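Long-range contacts in borrelidin polyketide synthase, type I (Streptomyces parvulus, PDB 6OBT), which probably catalyses the dehydration of beta-hydroxyacyl intermediates through its dehydratase domain during assembly of the polyketide borrelidin: residues W168-A173 / D208-I213; T269-R274 / W282-E287; M174-E179 / R200-A205. All coordinates share one frame; numbering follows the deposited sequence.

Interaction 1: W168-A173 / D208-I213; sequences WPPTGA and DLVAEI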
loop_
_atom_site.group_PDB
_atom_site.type_symbol
_atom_site.label_atom_id
_atom_site.label_comp_id
_atom_site.label_asym_id
_atom_site.label_seq_id
_atom_site.Cartn_x
_atom_site.Cartn_y
_atom_site.Cartn_z
ATOM N N TRP A 168 0.353 -2.180 -46.470
ATOM C CA TRP A 168 0.072 -0.850 -45.914
ATOM C C TRP A 168 0.391 0.260 -46.915
ATOM O O TRP A 168 1.505 0.288 -47.472
ATOM C CB TRP A 168 0.863 -0.620 -44.634
ATOM C CG TRP A 168 0.448 0.652 -43.933
ATOM C CD1 TRP A 168 1.100 1.849 -43.946
ATOM C CD2 TRP A 168 -0.720 0.837 -43.132
ATOM N NE1 TRP A 168 0.410 2.776 -43.186
ATOM C CE2 TRP A 168 -0.716 2.178 -42.683
ATOM C CE3 TRP A 168 -1.776 0.002 -42.754
ATOM C CZ2 TRP A 168 -1.715 2.694 -41.865
ATOM C CZ3 TRP A 168 -2.773 0.523 -41.937
ATOM C CH2 TRP A 168 -2.736 1.854 -41.511
ATOM N N PRO A 169 -0.547 1.188 -47.167
ATOM C CA PRO A 169 -1.920 1.210 -46.654
ATOM C C PRO A 169 -2.758 0.073 -47.247
ATOM O O PRO A 169 -2.307 -0.562 -48.177
ATOM C CB PRO A 169 -2.453 2.572 -47.122
ATOM C CG PRO A 169 -1.266 3.332 -47.603
ATOM C CD PRO A 169 -0.288 2.324 -48.066
ATOM N N PRO A 170 -3.941 -0.201 -46.689
ATOM C CA PRO A 170 -4.880 -1.068 -47.397
ATOM C C PRO A 170 -5.177 -0.417 -48.726
ATOM O O PRO A 170 -4.862 0.751 -48.933
ATOM C CB PRO A 170 -6.094 -1.123 -46.463
ATOM C CG PRO A 170 -5.602 -0.647 -45.144
ATOM C CD PRO A 170 -4.537 0.357 -45.455
ATOM N N THR A 171 -5.735 -1.180 -49.661
ATOM C CA THR A 171 -5.741 -0.704 -51.047
ATOM C C THR A 171 -7.156 -0.656 -51.591
ATOM O O THR A 171 -8.070 -1.362 -51.140
ATOM C CB THR A 171 -4.812 -1.524 -51.948
ATOM O OG1 THR A 171 -4.977 -1.101 -53.323
ATOM C CG2 THR A 171 -5.174 -2.914 -51.866
ATOM N N GLY A 172 -7.303 0.216 -52.551
ATOM C CA GLY A 172 -8.539 0.933 -52.720
ATOM C C GLY A 172 -8.826 1.927 -51.620
ATOM O O GLY A 172 -9.979 2.331 -51.463
ATOM N N ALA A 173 -7.822 2.291 -50.816
ATOM C CA ALA A 173 -7.992 3.227 -49.714
ATOM C C ALA A 173 -7.721 4.643 -50.207
ATOM O O ALA A 173 -6.669 4.911 -50.800
ATOM C CB ALA A 173 -7.070 2.888 -48.544
ATOM N N ASP A 208 -14.061 0.834 -43.250
ATOM C CA ASP A 208 -13.166 1.033 -42.122
ATOM C C ASP A 208 -12.337 2.302 -42.278
ATOM O O ASP A 208 -12.149 2.838 -43.374
ATOM C CB ASP A 208 -12.222 -0.158 -41.948
ATOM C CG ASP A 208 -12.950 -1.433 -41.628
ATOM O OD1 ASP A 208 -14.142 -1.367 -41.265
ATOM O OD2 ASP A 208 -12.323 -2.508 -41.733
ATOM N N LEU A 209 -11.828 2.764 -41.141
ATOM C CA LEU A 209 -10.872 3.854 -41.055
ATOM C C LEU A 209 -9.476 3.292 -40.800
ATOM O O LEU A 209 -9.306 2.445 -39.915
ATOM C CB LEU A 209 -11.284 4.775 -39.908
ATOM C CG LEU A 209 -10.618 6.115 -39.695
ATOM C CD1 LEU A 209 -11.293 7.121 -40.600
ATOM C CD2 LEU A 209 -10.797 6.477 -38.235
ATOM N N VAL A 210 -8.478 3.752 -41.563
ATOM C CA VAL A 210 -7.089 3.419 -41.260
ATOM C C VAL A 210 -6.273 4.699 -41.151
ATOM O O VAL A 210 -6.548 5.696 -41.827
ATOM C CB VAL A 210 -6.446 2.439 -42.274
ATOM C CG1 VAL A 210 -7.200 1.120 -42.277
ATOM C CG2 VAL A 210 -6.396 3.050 -43.698
ATOM N N ALA A 211 -5.264 4.665 -40.279
ATOM C CA ALA A 211 -4.512 5.863 -39.940
ATOM C C ALA A 211 -3.093 5.506 -39.517
ATOM O O ALA A 211 -2.847 4.444 -38.932
ATOM C CB ALA A 211 -5.202 6.648 -38.817
ATOM N N GLU A 212 -2.168 6.418 -39.822
ATOM C CA GLU A 212 -0.827 6.434 -39.249
ATOM C C GLU A 212 -0.803 7.456 -38.121
ATOM O O GLU A 212 -1.189 8.612 -38.322
ATOM C CB GLU A 212 0.230 6.788 -40.303
ATOM C CG GLU A 212 0.576 5.637 -41.221
ATOM C CD GLU A 212 1.440 6.057 -42.398
ATOM O OE1 GLU A 212 1.573 5.251 -43.342
ATOM O OE2 GLU A 212 1.991 7.181 -42.376
ATOM N N ILE A 213 -0.367 7.022 -36.937
ATOM C CA ILE A 213 -0.382 7.831 -35.719
ATOM C C ILE A 213 0.968 7.656 -35.030
ATOM O O ILE A 213 1.423 6.521 -34.855
ATOM C CB ILE A 213 -1.529 7.391 -34.787
ATOM C CG1 ILE A 213 -2.864 7.368 -35.547
ATOM C CG2 ILE A 213 -1.641 8.318 -33.596
ATOM C CD1 ILE A 213 -3.994 6.661 -34.820
#

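Interaction 2: T269-R274 / W282-E287; sequences TSLRVR and WQAWDE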
loop_
_atom_site.group_PDB
_atom_site.type_symbol
_atom_site.label_atom_id
_atom_site.label_comp_id
_atom_site.label_asym_id
_atom_site.label_seq_id
_atom_site.Cartn_x
_atom_site.Cartn_y
_atom_site.Cartn_z
ATOM N N THR A 269 6.299 3.626 -30.527
ATOM C CA THR A 269 6.127 5.068 -30.670
ATOM C C THR A 269 5.353 5.468 -31.919
ATOM O O THR A 269 5.028 6.652 -32.068
ATOM C CB THR A 269 7.492 5.778 -30.700
ATOM O OG1 THR A 269 8.244 5.317 -31.829
ATOM C CG2 THR A 269 8.288 5.519 -29.424
ATOM N N SER A 270 5.060 4.530 -32.821
ATOM C CA SER A 270 4.347 4.829 -34.055
ATOM C C SER A 270 3.462 3.647 -34.421
ATOM O O SER A 270 3.911 2.499 -34.379
ATOM C CB SER A 270 5.317 5.133 -35.201
ATOM O OG SER A 270 4.618 5.258 -36.426
ATOM N N LEU A 271 2.211 3.932 -34.800
ATOM C CA LEU A 271 1.225 2.881 -35.018
ATOM C C LEU A 271 0.559 2.999 -36.384
ATOM O O LEU A 271 0.375 4.097 -36.918
ATOM C CB LEU A 271 0.116 2.906 -33.984
ATOM C CG LEU A 271 0.533 2.653 -32.543
ATOM C CD1 LEU A 271 -0.627 3.063 -31.659
ATOM C CD2 LEU A 271 0.881 1.195 -32.365
ATOM N N ARG A 272 0.176 1.837 -36.916
ATOM C CA ARG A 272 -0.792 1.713 -38.002
ATOM C C ARG A 272 -2.080 1.149 -37.418
ATOM O O ARG A 272 -2.050 0.132 -36.711
ATOM C CB ARG A 272 -0.237 0.811 -39.111
ATOM C CG ARG A 272 1.011 1.407 -39.692
ATOM C CD ARG A 272 1.802 0.475 -40.591
ATOM N NE ARG A 272 2.898 1.222 -41.198
ATOM C CZ ARG A 272 3.649 0.778 -42.199
ATOM N NH1 ARG A 272 4.624 1.535 -42.687
ATOM N NH2 ARG A 272 3.431 -0.424 -42.705
ATOM N N VAL A 273 -3.196 1.839 -37.652
ATOM C CA VAL A 273 -4.429 1.620 -36.908
ATOM C C VAL A 273 -5.560 1.327 -37.883
ATOM O O VAL A 273 -5.659 1.960 -38.939
ATOM C CB VAL A 273 -4.754 2.842 -36.023
ATOM C CG1 VAL A 273 -5.996 2.598 -35.186
ATOM C CG2 VAL A 273 -3.571 3.162 -35.120
ATOM N N ARG A 274 -6.410 0.364 -37.532
ATOM C CA ARG A 274 -7.594 0.037 -38.319
ATOM C C ARG A 274 -8.794 0.018 -37.397
ATOM O O ARG A 274 -8.811 -0.744 -36.424
ATOM C CB ARG A 274 -7.471 -1.321 -39.029
ATOM C CG ARG A 274 -8.804 -1.694 -39.726
ATOM C CD ARG A 274 -8.695 -2.957 -40.565
ATOM N NE ARG A 274 -8.108 -2.685 -41.869
ATOM C CZ ARG A 274 -8.794 -2.604 -43.006
ATOM N NH1 ARG A 274 -10.112 -2.756 -43.008
ATOM N NH2 ARG A 274 -8.163 -2.370 -44.150
ATOM N N TRP A 282 -10.857 -1.845 -32.719
ATOM C CA TRP A 282 -9.563 -1.282 -33.071
ATOM C C TRP A 282 -8.553 -2.404 -33.234
ATOM O O TRP A 282 -8.545 -3.360 -32.453
ATOM C CB TRP A 282 -9.043 -0.334 -31.972
ATOM C CG TRP A 282 -9.468 1.116 -32.043
ATOM C CD1 TRP A 282 -8.651 2.190 -32.262
ATOM C CD2 TRP A 282 -10.785 1.651 -31.838
ATOM N NE1 TRP A 282 -9.384 3.353 -32.246
ATOM C CE2 TRP A 282 -10.696 3.050 -31.992
ATOM C CE3 TRP A 282 -12.033 1.082 -31.561
ATOM C CZ2 TRP A 282 -11.805 3.892 -31.853
ATOM C CZ3 TRP A 282 -13.140 1.921 -31.426
ATOM C CH2 TRP A 282 -13.013 3.307 -31.575
ATOM N N GLN A 283 -7.690 -2.268 -34.231
ATOM C CA GLN A 283 -6.468 -3.051 -34.336
ATOM C C GLN A 283 -5.343 -2.068 -34.590
ATOM O O GLN A 283 -5.488 -1.157 -35.414
ATOM C CB GLN A 283 -6.514 -4.078 -35.495
ATOM C CG GLN A 283 -7.612 -5.104 -35.432
ATOM C CD GLN A 283 -7.849 -5.736 -36.775
ATOM O OE1 GLN A 283 -7.335 -6.812 -37.054
ATOM N NE2 GLN A 283 -8.615 -5.063 -37.628
ATOM N N ALA A 284 -4.227 -2.248 -33.900
ATOM C CA ALA A 284 -3.047 -1.432 -34.157
ATOM C C ALA A 284 -1.813 -2.309 -34.313
ATOM O O ALA A 284 -1.633 -3.278 -33.573
ATOM C CB ALA A 284 -2.809 -0.425 -33.046
ATOM N N TRP A 285 -0.970 -1.959 -35.288
ATOM C CA TRP A 285 0.311 -2.613 -35.545
ATOM C C TRP A 285 1.418 -1.566 -35.466
ATOM O O TRP A 285 1.155 -0.364 -35.545
ATOM C CB TRP A 285 0.339 -3.290 -36.929
ATOM C CG TRP A 285 -0.733 -4.325 -37.151
ATOM C CD1 TRP A 285 -0.605 -5.670 -37.011
ATOM C CD2 TRP A 285 -2.093 -4.093 -37.553
ATOM N NE1 TRP A 285 -1.794 -6.299 -37.299
ATOM C CE2 TRP A 285 -2.728 -5.350 -37.619
ATOM C CE3 TRP A 285 -2.836 -2.946 -37.854
ATOM C CZ2 TRP A 285 -4.063 -5.497 -38.000
ATOM C CZ3 TRP A 285 -4.170 -3.094 -38.217
ATOM C CH2 TRP A 285 -4.763 -4.361 -38.302
ATOM N N ASP A 286 2.668 -2.009 -35.306
ATOM C CA ASP A 286 3.760 -1.049 -35.437
ATOM C C ASP A 286 4.115 -0.827 -36.916
ATOM O O ASP A 286 3.498 -1.389 -37.826
ATOM C CB ASP A 286 4.977 -1.489 -34.622
ATOM C CG ASP A 286 5.619 -2.772 -35.130
ATOM O OD1 ASP A 286 5.237 -3.300 -36.195
ATOM O OD2 ASP A 286 6.519 -3.276 -34.419
ATOM N N GLU A 287 5.141 -0.002 -37.151
ATOM C CA GLU A 287 5.532 0.368 -38.507
ATOM C C GLU A 287 5.969 -0.835 -39.338
ATOM O O GLU A 287 6.017 -0.738 -40.568
ATOM C CB GLU A 287 6.660 1.402 -38.460
ATOM C CG GLU A 287 6.191 2.832 -38.264
ATOM C CD GLU A 287 7.227 3.854 -38.694
ATOM O OE1 GLU A 287 8.243 3.457 -39.302
ATOM O OE2 GLU A 287 7.024 5.059 -38.423
HETATM O O HOH W 1 6.653 1.365 -35.190
#

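Interaction 3: M174-E179 / R200-A205; sequences MPLDVE and RRAWRA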
loop_
_atom_site.group_PDB
_atom_site.type_symbol
_atom_site.label_atom_id
_atom_site.label_comp_id
_atom_site.label_asym_id
_atom_site.label_seq_id
_atom_site.Cartn_x
_atom_site.Cartn_y
_atom_site.Cartn_z
ATOM N N MET A 174 -8.677 5.540 -49.967
ATOM C CA MET A 174 -8.568 6.922 -50.421
ATOM C C MET A 174 -7.940 7.792 -49.345
ATOM O O MET A 174 -8.417 7.788 -48.201
ATOM C CB MET A 174 -9.927 7.482 -50.813
ATOM C CG MET A 174 -10.010 9.019 -50.872
ATOM S SD MET A 174 -11.097 9.771 -52.160
ATOM C CE MET A 174 -9.980 10.047 -53.581
ATOM N N PRO A 175 -6.903 8.559 -49.672
ATOM C CA PRO A 175 -6.326 9.480 -48.689
ATOM C C PRO A 175 -7.341 10.518 -48.236
ATOM O O PRO A 175 -8.021 11.148 -49.050
ATOM C CB PRO A 175 -5.160 10.121 -49.452
ATOM C CG PRO A 175 -4.786 9.107 -50.475
ATOM C CD PRO A 175 -6.101 8.495 -50.903
ATOM N N LEU A 176 -7.444 10.666 -46.915
ATOM C CA LEU A 176 -8.292 11.659 -46.273
ATOM C C LEU A 176 -7.467 12.898 -45.961
ATOM O O LEU A 176 -6.286 12.803 -45.617
ATOM C CB LEU A 176 -8.883 11.095 -44.981
ATOM C CG LEU A 176 -10.208 10.330 -44.960
ATOM C CD1 LEU A 176 -10.378 9.440 -46.180
ATOM C CD2 LEU A 176 -10.285 9.508 -43.672
ATOM N N ASP A 177 -8.085 14.065 -46.089
ATOM C CA ASP A 177 -7.414 15.301 -45.717
ATOM C C ASP A 177 -7.556 15.478 -44.210
ATOM O O ASP A 177 -8.662 15.700 -43.711
ATOM C CB ASP A 177 -8.003 16.485 -46.477
ATOM C CG ASP A 177 -7.250 17.770 -46.216
ATOM O OD1 ASP A 177 -6.136 17.699 -45.653
ATOM O OD2 ASP A 177 -7.773 18.851 -46.565
ATOM N N VAL A 178 -6.443 15.364 -43.482
ATOM C CA VAL A 178 -6.441 15.557 -42.033
ATOM C C VAL A 178 -5.825 16.894 -41.641
ATOM O O VAL A 178 -5.485 17.105 -40.457
ATOM C CB VAL A 178 -5.734 14.402 -41.310
ATOM C CG1 VAL A 178 -6.544 13.124 -41.430
ATOM C CG2 VAL A 178 -4.323 14.219 -41.843
ATOM N N GLU A 179 -5.623 17.783 -42.620
ATOM C CA GLU A 179 -5.268 19.172 -42.371
ATOM C C GLU A 179 -6.218 19.785 -41.357
ATOM O O GLU A 179 -7.438 19.632 -41.467
ATOM C CB GLU A 179 -5.334 19.958 -43.680
ATOM C CG GLU A 179 -4.726 21.340 -43.629
ATOM C CD GLU A 179 -3.269 21.327 -44.015
ATOM O OE1 GLU A 179 -2.611 20.291 -43.781
ATOM O OE2 GLU A 179 -2.796 22.335 -44.584
ATOM N N ARG A 200 -1.181 11.584 -38.187
ATOM C CA ARG A 200 -0.394 12.074 -39.316
ATOM C C ARG A 200 -1.068 11.861 -40.663
ATOM O O ARG A 200 -1.088 12.775 -41.499
ATOM C CB ARG A 200 0.986 11.400 -39.326
ATOM C CG ARG A 200 1.662 11.352 -37.974
ATOM C CD ARG A 200 2.046 12.743 -37.478
ATOM N NE ARG A 200 2.559 12.685 -36.110
ATOM C CZ ARG A 200 3.070 13.724 -35.458
ATOM N NH1 ARG A 200 3.146 14.911 -36.049
ATOM N NH2 ARG A 200 3.521 13.575 -34.219
ATOM N N ARG A 201 -1.580 10.660 -40.934
ATOM C CA ARG A 201 -2.249 10.397 -42.204
ATOM C C ARG A 201 -3.439 9.484 -41.952
ATOM O O ARG A 201 -3.436 8.702 -41.006
ATOM C CB ARG A 201 -1.298 9.753 -43.239
ATOM C CG ARG A 201 0.142 10.266 -43.210
ATOM C CD ARG A 201 0.765 10.258 -44.599
ATOM N NE ARG A 201 0.862 8.906 -45.136
ATOM C CZ ARG A 201 2.004 8.240 -45.283
ATOM N NH1 ARG A 201 3.151 8.809 -44.940
ATOM N NH2 ARG A 201 2.001 7.008 -45.775
ATOM N N ALA A 202 -4.463 9.600 -42.794
ATOM C CA ALA A 202 -5.631 8.737 -42.678
ATOM C C ALA A 202 -6.183 8.423 -44.067
ATOM O O ALA A 202 -6.024 9.205 -45.012
ATOM C CB ALA A 202 -6.713 9.377 -41.789
ATOM N N TRP A 203 -6.803 7.244 -44.188
ATOM C CA TRP A 203 -7.504 6.820 -45.395
ATOM C C TRP A 203 -8.834 6.201 -44.998
ATOM O O TRP A 203 -8.967 5.624 -43.921
ATOM C CB TRP A 203 -6.753 5.751 -46.219
ATOM C CG TRP A 203 -5.347 6.045 -46.618
ATOM C CD1 TRP A 203 -4.897 6.356 -47.878
ATOM C CD2 TRP A 203 -4.193 6.018 -45.775
ATOM N NE1 TRP A 203 -3.535 6.532 -47.861
ATOM C CE2 TRP A 203 -3.079 6.331 -46.581
ATOM C CE3 TRP A 203 -3.993 5.764 -44.411
ATOM C CZ2 TRP A 203 -1.786 6.402 -46.070
ATOM C CZ3 TRP A 203 -2.704 5.830 -43.906
ATOM C CH2 TRP A 203 -1.616 6.141 -44.735
ATOM N N ARG A 204 -9.798 6.273 -45.904
ATOM C CA ARG A 204 -10.980 5.429 -45.830
ATOM C C ARG A 204 -10.695 4.140 -46.588
ATOM O O ARG A 204 -10.303 4.179 -47.758
ATOM C CB ARG A 204 -12.199 6.143 -46.418
ATOM C CG ARG A 204 -13.459 5.291 -46.509
ATOM C CD ARG A 204 -14.681 6.185 -46.684
ATOM N NE ARG A 204 -15.898 5.454 -47.039
ATOM C CZ ARG A 204 -17.126 5.959 -46.935
ATOM N NH1 ARG A 204 -17.300 7.198 -46.488
ATOM N NH2 ARG A 204 -18.182 5.231 -47.281
ATOM N N ALA A 205 -10.891 3.008 -45.925
ATOM C CA ALA A 205 -10.656 1.688 -46.503
ATOM C C ALA A 205 -11.972 0.925 -46.447
ATOM O O ALA A 205 -12.306 0.337 -45.413
ATOM C CB ALA A 205 -9.549 0.950 -45.749
HETATM O O HOH W 2 -3.820 11.868 -44.883
#

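Interaction 1: W168-A173 / D208-I213
W168 lays its indole alongside V210, A211 and E212, clasping a loop to strand 208-214 in the C-terminal part of the double-hotdog fold known from polyketide synthase dehydratases. The loop, residues 168-173, covers the side of the strand to which V210 points. At the start of the W168 side chain, CB packs against the guanidinium of R272 on the neighbouring strand 270-276. With CG anti to the backbone N (chi1 -172°), the ring swings beside its own carbonyl carbon and points its edge toward the strand. CD1, the first ring atom to meet E212, comes to 3.5 Å from its OE1. Next along the edge, NE1 of W168 donates to OE1 of E212 at 2.7 Å, with an N-H...O angle of 156°. The acceptor sits almost in the indole plane and offers its anti lone pair, the one turned away from the other carboxylate oxygen. Indole and carboxylate lie nearly coplanar, their planes 28° apart. The extended E212 chain also brings CG within 3.5 Å of W168 NE1, and OE1 takes a second partner in a salt bridge with R201, so one oxygen is shared by an indole N-H and a guanidinium; the arginine probably favours the ionised carboxylate. Farther round the ring, CZ2 of W168 reaches the A211 carbonyl oxygen at 3.6 Å, again at the ring edge. At the far end of the benzo ring, CH2 of W168 approaches CB of V210 obliquely at 3.8 Å. A cis peptide bond links W168 to P169, and the P170 ring then meets the V210 methyls head-on, its CG and CD corner foremost: P170 CG lies 3.7 Å from V210 CG1, and P170 CD lies 3.7 Å from V210 CG2.

Interaction 2: T269-R274 / W282-E287
V273 and A284 face each other as a non-hydrogen-bonded pair at the apolar centre of an antiparallel beta hairpin, strands 270-276 and 281-286 of the dehydratase double hotdog. CG2 of V273 lies 4.2 Å from CB of A284, and CD2 of L271 lies 4.1 Å from the same A284 CB. V273 CG1 meets CD1 of the W282 indole at 4.0 Å, approaching the ring at a slant. Flanking this centre are two hydrogen-bonded pairs, R272 with W285 and R274 with Q283, whose four N-H...O bonds run nearly straight. Their side chains occupy the reverse face, where the W285 ring turns its edge to R274: CZ3 is 3.8 Å from R274 CB. W285 NE1 donates to the carbonyl oxygen of E163, and the R274 guanidinium goes on to a salt bridge with D208. Toward the hairpin's open end, the extended R272 chain sets its guanidinium flat beneath the E287 carbonyl oxygen, which stands 3.2 Å above the plane, over its centre, and is not hydrogen-bonded to it. At the outer edge one water joins S270 O to E287 N, and S270 OG donates to the anti lone pair of E287 OE2 at 3.1 Å.

Interaction 3: M174-E179 / R200-A205
M174 and R204 form a hydrogen-bonded antiparallel pair in which each backbone N reaches the other's O at 3.1 Å, the N-H...O angles bent to 147°, as the short strand 174-176 joins the edge of strand 199-205 in the double-hotdog fold of the dehydratase. The two strand axes make 136°, well off antiparallel, and the chains part soon afterwards. L176 N still donates straight to A202 O at 2.8 Å, but the return link is made by a water that donates to L176 O at 2.7 Å and accepts from A202 N at 3.1 Å. Between these links, P175 and W203 are a non-hydrogen-bonded pair with side chains on one face. W203 turns CG anti to its carbonyl carbon (chi1 -54°), bringing the five-membered part of the indole up to the proline: P175 CG lies 3.8 Å from W203 CD1, the two rings crossing at a slant. At the far edge of the indole, near CZ2, lies the R201 guanidinium, edge against edge and nearly in plane, held by its salt bridge to E212. Opposite E212 of strand 208-214 the chain fits two residues, R200 and R201, into one place: a classic beta bulge. On the reverse face, L176 bends its side chain over the backbone of the partner strand; CD1 comes tightly to R204 N, 3.2 Å away, and also touches R204 CB, while CD2 packs on the methyl of A202. Past the strand, D177 OD1 accepts from E179 N in an Asx turn that brackets V178, whose side chain points back to strand 199-205. V178 splits its two methyls there: CG1 rests on A202 CB at 3.8 Å, and CG2 lies 3.6 Å from R200 O.

Strands 174-176, 199-205, 208-214, 270-276 and 281-286 lie side by side in that order, and the three contacts share them. Interaction 2, its centre about 14 Å from that of the chain, is the most interior, with a regular backbone pairing and an apolar face; interaction 3, with its centre about 23 Å out, is nearer the surface, though A202 and W203 are buried, and part of its pairing passes through water. Interaction 1 involves no backbone pairing across its segments: side chains of a loop cover strand 208-214, which lies between the strands of the other two. It meets interaction 2 through a probable I213 O-L271 N hydrogen bond and interaction 3 through V210-W203 backbone bonding and P169 packed on W203.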